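Local coordinates for bifunctional thiamine biosynthesis protein ThiDN (Methanocaldococcus jannaschii DSM 2661, PDB 2PHP) that probably phosphorylates hydroxymethylpyrimidine and its phosphate and makes thiamine phosphate from the product and thiazole phosphate, the latter step in the C-terminal ThiN domain modelled here, at residues 31-36 against 157-162; 52-57 against 68-73; 79-84 against 129-134; 100-105 against 179-184; 118-123 against 148-153. All blocks are in the same frame, centred on the assembly; numbering follows the deposited sequence.

Contact 1 of 5, residues 31-36 against 157-162; sequences PEVGSN and EPMIRV
Glu157 stretches its side chain toward Pro31, Glu32 and Val33 and offers its carboxylate to two backbone N-H groups. Glu157 OE2 receives Glu32 N on its syn lone pair at 2.8 Å, with 157° at the hydrogen. Glu157 OE1 takes a weak, bent bond from Val33 N at 3.1 Å. Carbon closes in on the same group: Pro31 CB lies 3.2 Å from Glu157 OE2, and Val33 CG1 comes within 3.4 Å of Glu157 OE1. The two amides belong to the central residues of a type I beta turn, Pro31 to Gly34, in the loop ahead of strand 37-40; the turn is thereby tied to the entrance of strand 159-164 of the mixed sheet. With an alanine here, both turn amides would probably be left without this acceptor and a gap would open beside Pro31 and Val33. Met159, a selenomethionine, bends at chi2 (73°) and chi3 (57°), which curls its end back to the turn. Its SE meets Pro31 CB at 3.7 Å, and its CE touches Val33 CG2 at 3.8 Å. Over Met159 CB lies one face of the Arg161 guanidinium.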
# COMPACT_ATOMS: atom_id res chain seq x y z
N PRO B 31 0.32 17.51 9.50
CA PRO B 31 -0.69 18.54 9.22
C PRO B 31 -1.88 17.93 8.48
O PRO B 31 -1.80 16.81 7.99
CB PRO B 31 0.07 19.55 8.36
CG PRO B 31 0.99 18.67 7.58
CD PRO B 31 1.49 17.67 8.62
N GLU B 32 -2.97 18.68 8.40
CA GLU B 32 -4.17 18.21 7.72
C GLU B 32 -3.93 17.96 6.24
O GLU B 32 -4.57 17.11 5.64
CB GLU B 32 -5.32 19.20 7.90
CG GLU B 32 -5.93 19.12 9.27
CD GLU B 32 -6.28 17.69 9.65
OE1 GLU B 32 -7.12 17.09 8.95
OE2 GLU B 32 -5.70 17.17 10.64
N VAL B 33 -3.00 18.71 5.65
CA VAL B 33 -2.71 18.53 4.24
C VAL B 33 -1.65 17.45 4.02
O VAL B 33 -1.26 17.17 2.88
CB VAL B 33 -2.24 19.84 3.58
CG1 VAL B 33 -3.36 20.85 3.62
CG2 VAL B 33 -0.99 20.37 4.28
N GLY B 34 -1.21 16.82 5.11
CA GLY B 34 -0.21 15.78 5.02
C GLY B 34 1.19 16.34 4.88
O GLY B 34 1.36 17.50 4.51
N SER B 35 2.19 15.53 5.16
CA SER B 35 3.58 15.97 5.06
C SER B 35 4.28 15.33 3.88
O SER B 35 3.85 14.29 3.38
CB SER B 35 4.37 15.59 6.31
OG SER B 35 3.82 16.16 7.48
N ASN B 36 5.37 15.95 3.44
CA ASN B 36 6.17 15.37 2.37
C ASN B 36 7.61 15.71 2.70
O ASN B 36 7.87 16.64 3.47
CB ASN B 36 5.79 15.94 1.00
CG ASN B 36 6.22 15.03 -0.16
OD1 ASN B 36 7.05 14.11 0.02
ND2 ASN B 36 5.68 15.27 -1.34
N GLU B 157 -3.71 26.31 6.41
CA GLU B 157 -3.37 25.90 7.76
C GLU B 157 -1.91 26.28 8.05
O GLU B 157 -1.07 26.24 7.15
CB GLU B 157 -3.59 24.39 7.90
CG GLU B 157 -2.34 23.54 8.00
CD GLU B 157 -2.66 22.05 8.00
OE1 GLU B 157 -3.09 21.53 6.95
OE2 GLU B 157 -2.49 21.39 9.05
N PRO B 158 -1.61 26.69 9.29
CA PRO B 158 -0.23 27.07 9.65
C PRO B 158 0.74 25.91 9.39
O PRO B 158 0.32 24.75 9.32
CB PRO B 158 -0.35 27.44 11.13
CG PRO B 158 -1.53 26.65 11.60
CD PRO B 158 -2.50 26.81 10.46
N MSE B 159 2.03 26.21 9.27
CA MSE B 159 3.01 25.16 8.98
C MSE B 159 4.41 25.40 9.53
O MSE B 159 4.85 26.54 9.64
CB MSE B 159 3.14 24.99 7.46
CG MSE B 159 3.73 23.65 7.03
SE MSE B 159 2.41 22.25 7.31
CE MSE B 159 1.02 23.03 6.20
N ILE B 160 5.10 24.31 9.85
CA ILE B 160 6.49 24.39 10.30
C ILE B 160 7.28 23.64 9.24
O ILE B 160 6.98 22.49 8.91
CB ILE B 160 6.73 23.68 11.65
CG1 ILE B 160 6.14 24.49 12.80
CG2 ILE B 160 8.24 23.50 11.86
CD1 ILE B 160 6.19 23.78 14.13
N ARG B 161 8.28 24.29 8.67
CA ARG B 161 9.10 23.67 7.65
C ARG B 161 10.53 23.49 8.19
O ARG B 161 11.17 24.45 8.60
CB ARG B 161 9.08 24.53 6.38
CG ARG B 161 7.65 24.83 5.91
CD ARG B 161 7.58 25.86 4.80
NE ARG B 161 6.20 26.14 4.42
CZ ARG B 161 5.37 26.93 5.10
NH1 ARG B 161 5.78 27.56 6.20
NH2 ARG B 161 4.12 27.08 4.69
N VAL B 162 10.99 22.24 8.22
CA VAL B 162 12.32 21.90 8.70
C VAL B 162 13.27 21.73 7.50
O VAL B 162 12.99 20.95 6.59
CB VAL B 162 12.27 20.58 9.54
CG1 VAL B 162 13.66 20.20 10.02
CG2 VAL B 162 11.33 20.77 10.74

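Contact 2 of 5, residues 52-57 against 68-73; sequences ALTGRI and VGDIEF
Ala52 and Glu72 form an antiparallel hydrogen-bonded pair, joining strand 50-53 to strand 71-73, an outermost strand within the chain of the domain's mixed sheet; the chain between them runs on through the small antiparallel pair 57-59 and 65-67. Glu72 N gives to Ala52 O at 3.0 Å, and Ala52 N gives back to Glu72 O. Next comes the non-hydrogen-bonded pair Leu53 and Ile71. Leu53 CG and Ile71 CG1 both lie beside their backbone N (chi1 -66° for Leu53), and Leu53 CD2 crosses Ile71 CG1 at 4.0 Å. Ile71 also rests on Ile12 and Leu15 of helix 8-22. Regular pairing ends at Thr54. A chi1 of 48° sets its OG1 between the backbone N and the carbonyl carbon, facing the other segment, where Thr54 OG1 accepts from Asp70 N at 2.8 Å in a nearly straight bond. That hydroxyl is also hydrogen-bonded to Tyr66 OH of the second subunit, so it is gripped from two chains. Thr54 CG2, the other branch, lies 3.9 Å from Glu72 CG, and Thr54 N reaches Asp70 O in a more bent bond. Asp70 starts away from segment 52-57, and its OD1 forms a salt bridge with Lys23 of the third subunit. A beta carbon on Gly55 would collide with Val68 O, and one on Gly69 with Gly55 N and Thr54 OG1. Arg56 NH1 is hydrogen-bonded to Val33 O, while Arg56 O accepts from Val68 N at 3.0 Å, with Val68 CB only 3.3 Å from Arg56 O.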
# COMPACT_ATOMS: atom_id res chain seq x y z
N ALA B 52 10.89 13.63 -4.20
CA ALA B 52 10.00 13.53 -3.04
C ALA B 52 8.90 12.50 -3.28
O ALA B 52 8.85 11.88 -4.34
CB ALA B 52 9.40 14.88 -2.74
N LEU B 53 8.00 12.33 -2.31
CA LEU B 53 6.90 11.38 -2.45
C LEU B 53 5.89 11.84 -3.48
O LEU B 53 5.58 13.02 -3.56
CB LEU B 53 6.18 11.17 -1.11
CG LEU B 53 7.01 10.50 -0.01
CD1 LEU B 53 6.25 10.49 1.30
CD2 LEU B 53 7.35 9.09 -0.44
N THR B 54 5.37 10.90 -4.26
CA THR B 54 4.37 11.21 -5.28
C THR B 54 3.04 11.39 -4.54
O THR B 54 2.12 12.03 -5.03
CB THR B 54 4.27 10.07 -6.32
OG1 THR B 54 4.18 8.81 -5.64
CG2 THR B 54 5.50 10.07 -7.23
N GLY B 55 2.96 10.82 -3.34
CA GLY B 55 1.78 10.97 -2.51
C GLY B 55 2.18 11.88 -1.37
O GLY B 55 2.75 12.95 -1.60
N ARG B 56 1.90 11.47 -0.14
CA ARG B 56 2.27 12.25 1.04
C ARG B 56 2.19 11.37 2.28
O ARG B 56 1.77 10.22 2.20
CB ARG B 56 1.35 13.46 1.21
CG ARG B 56 1.90 14.72 0.54
CD ARG B 56 1.27 16.00 1.07
NE ARG B 56 2.01 17.18 0.62
CZ ARG B 56 1.83 18.41 1.08
NH1 ARG B 56 0.92 18.65 2.01
NH2 ARG B 56 2.58 19.41 0.62
N ILE B 57 2.61 11.91 3.42
CA ILE B 57 2.53 11.16 4.66
C ILE B 57 1.26 11.66 5.33
O ILE B 57 1.11 12.86 5.56
CB ILE B 57 3.74 11.45 5.56
CG1 ILE B 57 5.01 11.00 4.82
CG2 ILE B 57 3.60 10.70 6.89
CD1 ILE B 57 6.29 11.46 5.45
N VAL B 68 2.52 7.40 1.69
CA VAL B 68 1.93 7.12 0.38
C VAL B 68 2.71 7.57 -0.85
O VAL B 68 3.16 8.71 -0.93
CB VAL B 68 0.51 7.78 0.31
CG1 VAL B 68 -0.25 7.29 -0.94
CG2 VAL B 68 -0.28 7.47 1.59
N GLY B 69 2.83 6.67 -1.82
CA GLY B 69 3.53 6.99 -3.05
C GLY B 69 4.98 6.54 -3.10
O GLY B 69 5.47 5.86 -2.20
N ASP B 70 5.67 6.94 -4.17
CA ASP B 70 7.07 6.58 -4.37
C ASP B 70 7.93 7.82 -4.42
O ASP B 70 7.44 8.93 -4.63
CB ASP B 70 7.23 5.83 -5.70
CG ASP B 70 6.26 4.69 -5.85
OD1 ASP B 70 6.25 3.80 -4.97
OD2 ASP B 70 5.51 4.68 -6.84
N ILE B 71 9.24 7.63 -4.25
CA ILE B 71 10.15 8.74 -4.32
C ILE B 71 10.54 8.92 -5.77
O ILE B 71 11.06 8.01 -6.40
CB ILE B 71 11.40 8.50 -3.48
CG1 ILE B 71 11.01 8.48 -2.01
CG2 ILE B 71 12.43 9.57 -3.75
CD1 ILE B 71 12.16 8.17 -1.07
N GLU B 72 10.27 10.11 -6.30
CA GLU B 72 10.58 10.40 -7.68
C GLU B 72 10.93 11.88 -7.83
O GLU B 72 10.41 12.73 -7.09
CB GLU B 72 9.38 10.06 -8.56
CG GLU B 72 8.95 8.61 -8.48
CD GLU B 72 9.29 7.83 -9.74
OE1 GLU B 72 10.45 7.90 -10.20
OE2 GLU B 72 8.37 7.16 -10.27
N PHE B 73 11.82 12.16 -8.78
CA PHE B 73 12.21 13.53 -9.06
C PHE B 73 11.04 14.26 -9.71
O PHE B 73 10.30 13.69 -10.51
CB PHE B 73 13.42 13.56 -10.00
CG PHE B 73 14.71 13.39 -9.29
CD1 PHE B 73 15.37 14.49 -8.75
CD2 PHE B 73 15.26 12.12 -9.10
CE1 PHE B 73 16.54 14.33 -8.02
CE2 PHE B 73 16.42 11.95 -8.37
CZ PHE B 73 17.07 13.06 -7.83

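Contact 3 of 5, residues 79-84 against 129-134; sequences IAKIIL and TMEWGT
Met130, a selenomethionine, starts with CG beside its backbone N (chi1 -70°) and bends at chi2 and chi3, which lays SE alongside Ile82; Ile82 in turn runs out nearly straight to CD1 (chi2 169°). The two side chains point the same way, with Ile82 CD1 3.8 Å from Met130 SE. This is helix-on-helix packing: the short axes of 79-84 and 129-134 come within 8.2 Å and cross at -30°, and helix 77-87 in turn covers the mixed sheet, Ile82 also resting on Cys96 of strand 95-100. One turn further along, Thr134 stands across Ile82 at about a right angle. Its OG1 donates to Met130 O at 2.7 Å, nearly along the C=O axis, so that this carbonyl serves both the hydroxyl and the amide of Thr134. The bond fixes the rotation of the side chain and presents OG1 to Ile82 CG2 at 3.7 Å, while Thr134 CG2 lies at the same distance from Ile82 O. Losing both branches to a glycine at this position would probably deprive Met130 O of its second donor and open a gap beside Ile82. Toward solvent, the aliphatic part of Lys81 crosses Met130 and Glu131, with Lys81 CB 3.9 Å from Met130 CB. Glu131 runs out extended, slanting across Lys81, and Glu131 OE2 stays 4.0 Å from Lys81 NZ, beyond salt-bridge distance.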
# COMPACT_ATOMS: atom_id res chain seq x y z
N ILE B 79 7.31 21.84 -2.26
CA ILE B 79 8.49 21.84 -1.40
C ILE B 79 9.74 22.21 -2.21
O ILE B 79 10.73 22.69 -1.66
CB ILE B 79 8.73 20.45 -0.74
CG1 ILE B 79 7.51 20.03 0.09
CG2 ILE B 79 9.97 20.49 0.14
CD1 ILE B 79 7.27 20.90 1.30
N ALA B 80 9.69 21.97 -3.52
CA ALA B 80 10.82 22.31 -4.38
C ALA B 80 11.03 23.83 -4.36
O ALA B 80 12.17 24.30 -4.32
CB ALA B 80 10.55 21.83 -5.80
N LYS B 81 9.94 24.59 -4.40
CA LYS B 81 10.03 26.06 -4.37
C LYS B 81 10.77 26.51 -3.11
O LYS B 81 11.53 27.47 -3.15
CB LYS B 81 8.64 26.69 -4.39
CG LYS B 81 7.86 26.53 -5.70
CD LYS B 81 6.51 27.24 -5.60
CE LYS B 81 5.55 26.86 -6.71
NZ LYS B 81 6.03 27.31 -8.05
N ILE B 82 10.54 25.82 -2.00
CA ILE B 82 11.20 26.18 -0.76
C ILE B 82 12.70 25.90 -0.83
O ILE B 82 13.52 26.77 -0.51
CB ILE B 82 10.60 25.42 0.45
CG1 ILE B 82 9.14 25.83 0.65
CG2 ILE B 82 11.43 25.71 1.69
CD1 ILE B 82 8.37 24.94 1.65
N ILE B 83 13.07 24.70 -1.26
CA ILE B 83 14.48 24.33 -1.36
C ILE B 83 15.26 25.20 -2.35
O ILE B 83 16.33 25.70 -2.02
CB ILE B 83 14.63 22.84 -1.76
CG1 ILE B 83 14.03 21.96 -0.66
CG2 ILE B 83 16.11 22.51 -1.97
CD1 ILE B 83 13.86 20.51 -1.02
N LEU B 84 14.72 25.40 -3.55
CA LEU B 84 15.40 26.23 -4.53
C LEU B 84 15.55 27.66 -4.03
O LEU B 84 16.54 28.33 -4.34
CB LEU B 84 14.67 26.21 -5.87
CG LEU B 84 15.08 25.05 -6.78
CD1 LEU B 84 14.75 23.72 -6.10
CD2 LEU B 84 14.37 25.16 -8.12
N THR B 129 3.78 32.24 -3.12
CA THR B 129 3.85 32.31 -1.67
C THR B 129 5.09 31.61 -1.11
O THR B 129 5.78 32.16 -0.25
CB THR B 129 2.63 31.65 -1.00
OG1 THR B 129 1.42 32.15 -1.60
CG2 THR B 129 2.61 31.95 0.49
N MSE B 130 5.37 30.40 -1.59
CA MSE B 130 6.52 29.64 -1.08
C MSE B 130 7.88 30.21 -1.42
O MSE B 130 8.82 30.10 -0.63
CB MSE B 130 6.44 28.18 -1.55
CG MSE B 130 5.32 27.38 -0.88
SE MSE B 130 5.46 27.29 1.09
CE MSE B 130 4.29 28.78 1.50
N GLU B 131 8.02 30.83 -2.59
CA GLU B 131 9.31 31.41 -2.97
C GLU B 131 9.52 32.70 -2.19
O GLU B 131 10.57 32.92 -1.58
CB GLU B 131 9.34 31.69 -4.48
CG GLU B 131 8.79 30.55 -5.31
CD GLU B 131 8.91 30.78 -6.80
OE1 GLU B 131 8.71 31.94 -7.25
OE2 GLU B 131 9.17 29.81 -7.53
N TRP B 132 8.49 33.54 -2.19
CA TRP B 132 8.54 34.82 -1.50
C TRP B 132 8.70 34.66 0.01
O TRP B 132 9.53 35.33 0.63
CB TRP B 132 7.27 35.61 -1.80
CG TRP B 132 7.07 36.76 -0.89
CD1 TRP B 132 7.64 38.00 -0.99
CD2 TRP B 132 6.30 36.76 0.32
NE1 TRP B 132 7.28 38.77 0.09
CE2 TRP B 132 6.46 38.04 0.91
CE3 TRP B 132 5.50 35.81 0.96
CZ2 TRP B 132 5.85 38.38 2.12
CZ3 TRP B 132 4.89 36.15 2.16
CH2 TRP B 132 5.07 37.43 2.73
N GLY B 133 7.90 33.78 0.60
CA GLY B 133 7.96 33.56 2.04
C GLY B 133 9.30 33.03 2.51
O GLY B 133 9.81 33.44 3.56
N THR B 134 9.87 32.11 1.75
CA THR B 134 11.16 31.53 2.10
C THR B 134 12.21 32.64 2.03
O THR B 134 13.04 32.78 2.94
CB THR B 134 11.55 30.39 1.14
OG1 THR B 134 10.61 29.32 1.27
CG2 THR B 134 12.96 29.89 1.45

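Contact 4 of 5, residues 100-105 against 179-184; sequences KYDGGL and KIYNTL
Leu105 sits against three residues of the facing helix, Ile180, Tyr181 and Leu184. Its two methyls divide the work: CD1 meets Ile180 CG2 at 3.8 Å, and CD2 comes obliquely to the Tyr181 ring at CD1, 3.7 Å away. Leu184 approaches from the next turn, its CD1 3.8 Å from Leu105 CA. Tyr181, with CG anti to its backbone N (chi1 -173°), carries the ring past Leu105 to Asp102. There Asp102 OD2 lies at the ring edge, 3.8 Å from Tyr181 CE1, with the carboxylate plane turned 77° from the ring. A water completes the polar link: it donates to Asp102 OD2 at 2.6 Å and is hydrogen-bonded to Tyr181 OH at the same short distance. Lys100, fully extended, brings NZ to 3.7 Å from Tyr181 OH, across the ring's long direction.

The other carboxylate oxygen is what positions this group. Asp102 OD1 accepts from Leu105 N at 2.8 Å, a nearly straight bond that meets the oxygen from above the carboxylate plane and fixes the orientation of OD2 toward the water. Further out, Tyr181 packs on Thr28 and Leu29, the latter paired through its backbone with Lys100, while Ile180 and Leu184 both touch Leu108 of helix 103-109. Asp102 is thus the N-cap of helix 103-109, the helix after strand 95-100, and the capped first turn packs on the last turns of the long C-terminal helix 167-185.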
# COMPACT_ATOMS: atom_id res chain seq x y z
N LYS B 100 3.34 19.57 11.09
CA LYS B 100 2.28 20.32 11.74
C LYS B 100 2.82 21.45 12.62
O LYS B 100 3.84 21.32 13.30
CB LYS B 100 1.42 19.37 12.56
CG LYS B 100 0.22 20.01 13.21
CD LYS B 100 -0.45 19.03 14.16
CE LYS B 100 -1.74 19.60 14.72
NZ LYS B 100 -2.33 18.65 15.69
N TYR B 101 2.11 22.58 12.59
CA TYR B 101 2.48 23.75 13.36
C TYR B 101 1.86 23.78 14.75
O TYR B 101 0.78 23.25 14.97
CB TYR B 101 2.04 25.01 12.61
CG TYR B 101 2.11 26.26 13.45
CD1 TYR B 101 3.30 26.97 13.60
CD2 TYR B 101 0.97 26.75 14.09
CE1 TYR B 101 3.36 28.13 14.36
CE2 TYR B 101 1.01 27.91 14.85
CZ TYR B 101 2.21 28.60 14.98
OH TYR B 101 2.25 29.78 15.70
N ASP B 102 2.56 24.42 15.69
CA ASP B 102 2.08 24.57 17.07
C ASP B 102 2.87 25.69 17.74
O ASP B 102 4.09 25.60 17.88
CB ASP B 102 2.25 23.26 17.85
CG ASP B 102 1.78 23.38 19.30
OD1 ASP B 102 2.33 24.22 20.05
OD2 ASP B 102 0.86 22.64 19.69
N GLY B 103 2.16 26.75 18.15
CA GLY B 103 2.80 27.89 18.79
C GLY B 103 3.65 27.56 20.01
O GLY B 103 4.79 28.03 20.12
N GLY B 104 3.10 26.76 20.91
CA GLY B 104 3.84 26.39 22.10
C GLY B 104 5.11 25.65 21.73
O GLY B 104 6.17 25.89 22.32
N LEU B 105 5.01 24.76 20.76
CA LEU B 105 6.15 23.97 20.31
C LEU B 105 7.25 24.90 19.79
O LEU B 105 8.43 24.72 20.10
CB LEU B 105 5.72 22.99 19.22
CG LEU B 105 6.77 22.05 18.61
CD1 LEU B 105 7.46 21.23 19.70
CD2 LEU B 105 6.07 21.12 17.62
N LYS B 179 9.94 14.62 19.88
CA LYS B 179 10.04 14.23 21.29
C LYS B 179 9.58 15.33 22.22
O LYS B 179 8.98 15.07 23.25
CB LYS B 179 11.47 13.81 21.62
CG LYS B 179 11.78 12.41 21.10
CD LYS B 179 13.23 12.03 21.30
CE LYS B 179 13.51 10.67 20.67
NZ LYS B 179 14.96 10.32 20.69
N ILE B 180 9.87 16.57 21.84
CA ILE B 180 9.45 17.72 22.64
C ILE B 180 7.93 17.77 22.56
O ILE B 180 7.24 17.90 23.57
CB ILE B 180 10.06 19.02 22.09
CG1 ILE B 180 11.58 18.99 22.28
CG2 ILE B 180 9.42 20.24 22.76
CD1 ILE B 180 12.30 20.21 21.74
N TYR B 181 7.41 17.65 21.34
CA TYR B 181 5.97 17.68 21.12
C TYR B 181 5.26 16.58 21.91
O TYR B 181 4.17 16.81 22.44
CB TYR B 181 5.67 17.52 19.63
CG TYR B 181 4.21 17.71 19.29
CD1 TYR B 181 3.61 18.96 19.41
CD2 TYR B 181 3.43 16.64 18.85
CE1 TYR B 181 2.27 19.15 19.08
CE2 TYR B 181 2.09 16.81 18.52
CZ TYR B 181 1.52 18.06 18.64
OH TYR B 181 0.21 18.24 18.30
N ASN B 182 5.86 15.39 21.99
CA ASN B 182 5.23 14.30 22.73
C ASN B 182 4.98 14.69 24.19
O ASN B 182 3.96 14.32 24.76
CB ASN B 182 6.09 13.03 22.69
CG ASN B 182 6.12 12.37 21.31
OD1 ASN B 182 5.15 12.45 20.54
ND2 ASN B 182 7.23 11.71 21.00
N THR B 183 5.93 15.42 24.77
CA THR B 183 5.81 15.85 26.16
C THR B 183 4.65 16.84 26.26
O THR B 183 3.82 16.73 27.16
CB THR B 183 7.11 16.53 26.64
OG1 THR B 183 8.21 15.64 26.43
CG2 THR B 183 7.03 16.87 28.13
N LEU B 184 4.58 17.78 25.33
CA LEU B 184 3.50 18.76 25.34
C LEU B 184 2.16 18.04 25.23
O LEU B 184 1.21 18.35 25.94
CB LEU B 184 3.61 19.73 24.17
CG LEU B 184 4.80 20.68 24.07
CD1 LEU B 184 4.60 21.59 22.87
CD2 LEU B 184 4.92 21.51 25.35
O HOH W 1 -0.60 20.68 18.69

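Contact 5 of 5, residues 118-123 against 148-153; sequences FDRKEE and IYDRGG
Asp150 OD2 is gripped by Arg120 NE from the facing segment and by Gly152 N from its own. Arg120 NE meets Asp150 OD2 at 2.7 Å in a salt bridge that is weak as a hydrogen bond (130° at the hydrogen), and the guanidinium and carboxylate planes stand 61° apart. Gly152 N comes to Asp150 OD2 at 3.0 Å from well above the carboxylate plane. Asp150 OD1 forms a salt bridge with Arg161 NH1 and accepts from a water at 2.8 Å; Arg120 NH2 donates to the same water. Arg120 and Arg161 thus both serve one buried carboxylate. Arg120 lies extended from CG to NE, its CD passing 3.5 Å from Gly152 O. Phe118 packs against Asp150 on the apolar side. With chi1 at 68°, its ring runs alongside Asp150, and Asp150 CB makes a CH-pi contact over one face, 3.7 Å from the ring centroid; ring and carboxylate are almost parallel. At the ring edge Phe118 CD2 touches Ile148 CG2 at 4.1 Å. A second water bridges the backbones, donating to Phe118 O and accepting from Arg151 N. Phe118 and Arg120 pack on Met130 of helix 129-141. The bond from Gly152 N makes an Asx turn at the end of strand 147-150, and Asp119 OD1 makes another with Lys121 N, opening the 3-10 turn that follows strand 115-117.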
# COMPACT_ATOMS: atom_id res chain seq x y z
N PHE B 118 7.48 34.07 8.11
CA PHE B 118 6.91 35.03 7.17
C PHE B 118 5.41 35.10 7.42
O PHE B 118 4.83 34.18 8.01
CB PHE B 118 7.21 34.63 5.72
CG PHE B 118 6.50 33.39 5.27
CD1 PHE B 118 5.19 33.44 4.80
CD2 PHE B 118 7.15 32.16 5.32
CE1 PHE B 118 4.53 32.28 4.38
CE2 PHE B 118 6.50 31.00 4.91
CZ PHE B 118 5.19 31.06 4.44
N ASP B 119 4.78 36.18 6.96
CA ASP B 119 3.35 36.41 7.16
C ASP B 119 2.59 36.39 5.84
O ASP B 119 2.79 37.26 5.00
CB ASP B 119 3.14 37.77 7.83
CG ASP B 119 1.70 37.99 8.26
OD1 ASP B 119 0.77 37.49 7.59
OD2 ASP B 119 1.49 38.69 9.28
N ARG B 120 1.71 35.40 5.68
CA ARG B 120 0.93 35.29 4.45
C ARG B 120 0.17 36.57 4.12
O ARG B 120 -0.07 36.86 2.95
CB ARG B 120 -0.04 34.10 4.54
CG ARG B 120 0.63 32.73 4.34
CD ARG B 120 -0.32 31.57 4.65
NE ARG B 120 0.31 30.25 4.51
CZ ARG B 120 0.52 29.64 3.35
NH1 ARG B 120 0.15 30.20 2.21
NH2 ARG B 120 1.12 28.45 3.33
N LYS B 121 -0.19 37.35 5.14
CA LYS B 121 -0.92 38.60 4.90
C LYS B 121 -0.03 39.66 4.24
O LYS B 121 -0.55 40.57 3.59
CB LYS B 121 -1.46 39.16 6.21
CG LYS B 121 -2.43 38.27 6.94
CD LYS B 121 -2.99 38.98 8.17
CE LYS B 121 -1.93 39.31 9.22
NZ LYS B 121 -0.85 40.25 8.79
N GLU B 122 1.29 39.55 4.41
CA GLU B 122 2.23 40.52 3.82
C GLU B 122 2.70 40.13 2.41
O GLU B 122 3.62 40.76 1.88
CB GLU B 122 3.47 40.68 4.71
CG GLU B 122 3.23 41.21 6.12
CD GLU B 122 2.77 42.67 6.15
OE1 GLU B 122 3.45 43.53 5.55
OE2 GLU B 122 1.73 42.97 6.78
N GLU B 123 2.10 39.10 1.81
CA GLU B 123 2.53 38.67 0.48
C GLU B 123 2.18 39.71 -0.58
O GLU B 123 1.05 40.17 -0.66
CB GLU B 123 1.88 37.34 0.10
CG GLU B 123 2.46 36.73 -1.18
CD GLU B 123 1.70 35.51 -1.66
OE1 GLU B 123 1.42 34.62 -0.83
OE2 GLU B 123 1.38 35.43 -2.87
N ILE B 148 11.41 27.34 9.25
CA ILE B 148 10.70 28.44 8.64
C ILE B 148 9.24 28.06 8.85
O ILE B 148 8.77 27.03 8.35
CB ILE B 148 10.98 28.57 7.13
CG1 ILE B 148 12.44 29.00 6.90
CG2 ILE B 148 10.06 29.60 6.51
CD1 ILE B 148 12.78 29.24 5.46
N TYR B 149 8.52 28.87 9.62
CA TYR B 149 7.13 28.58 9.89
C TYR B 149 6.30 29.80 9.55
O TYR B 149 6.85 30.86 9.28
CB TYR B 149 6.95 28.22 11.37
CG TYR B 149 6.95 29.41 12.32
CD1 TYR B 149 5.79 30.16 12.53
CD2 TYR B 149 8.10 29.78 13.02
CE1 TYR B 149 5.78 31.24 13.42
CE2 TYR B 149 8.10 30.86 13.90
CZ TYR B 149 6.94 31.59 14.10
OH TYR B 149 6.94 32.65 14.97
N ASP B 150 4.99 29.63 9.53
CA ASP B 150 4.08 30.73 9.27
C ASP B 150 2.79 30.37 10.00
O ASP B 150 2.46 29.19 10.14
CB ASP B 150 3.87 30.96 7.77
CG ASP B 150 2.88 29.99 7.15
OD1 ASP B 150 3.22 28.79 7.01
OD2 ASP B 150 1.76 30.43 6.81
N ARG B 151 2.07 31.38 10.47
CA ARG B 151 0.86 31.15 11.23
C ARG B 151 -0.40 30.87 10.41
O ARG B 151 -1.52 30.84 10.95
CB ARG B 151 0.63 32.32 12.20
CG ARG B 151 1.76 32.46 13.22
CD ARG B 151 1.33 33.18 14.51
NE ARG B 151 1.80 34.57 14.59
CZ ARG B 151 1.22 35.60 13.96
NH1 ARG B 151 0.15 35.41 13.20
NH2 ARG B 151 1.72 36.82 14.10
N GLY B 152 -0.22 30.64 9.12
CA GLY B 152 -1.36 30.33 8.26
C GLY B 152 -2.06 31.56 7.73
O GLY B 152 -1.53 32.66 7.79
N GLY B 153 -3.27 31.36 7.21
CA GLY B 153 -4.02 32.48 6.67
C GLY B 153 -5.35 32.01 6.15
O GLY B 153 -5.80 30.89 6.46
O HOH W 2 3.12 33.88 10.00
O HOH W 3 1.11 27.40 5.90

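Contact 1 opens first, at 31-36, and closes at 157-162, encircling most of the domain. Nested within it, contact 2 shuts a short loop at one end of the mixed sheet; Ser35 O to Ile57 N joins the two. Contact 3 follows contact 2 in series, still inside contact 1, pairing helix 77-87 with helix 129-141. Contact 4 begins inside that loop and ends in the C-terminal helix, so it crosses contacts 3 and 1. Contact 5 also crosses contact 3, nests inside contacts 1 and 4, and ties the loop after strand 115-117 to the end of strand 147-150. Arg161 of contact 1 packs on Ile82 and Met130 of contact 3. Contacts 1, 2 and 5 also reach the second subunit.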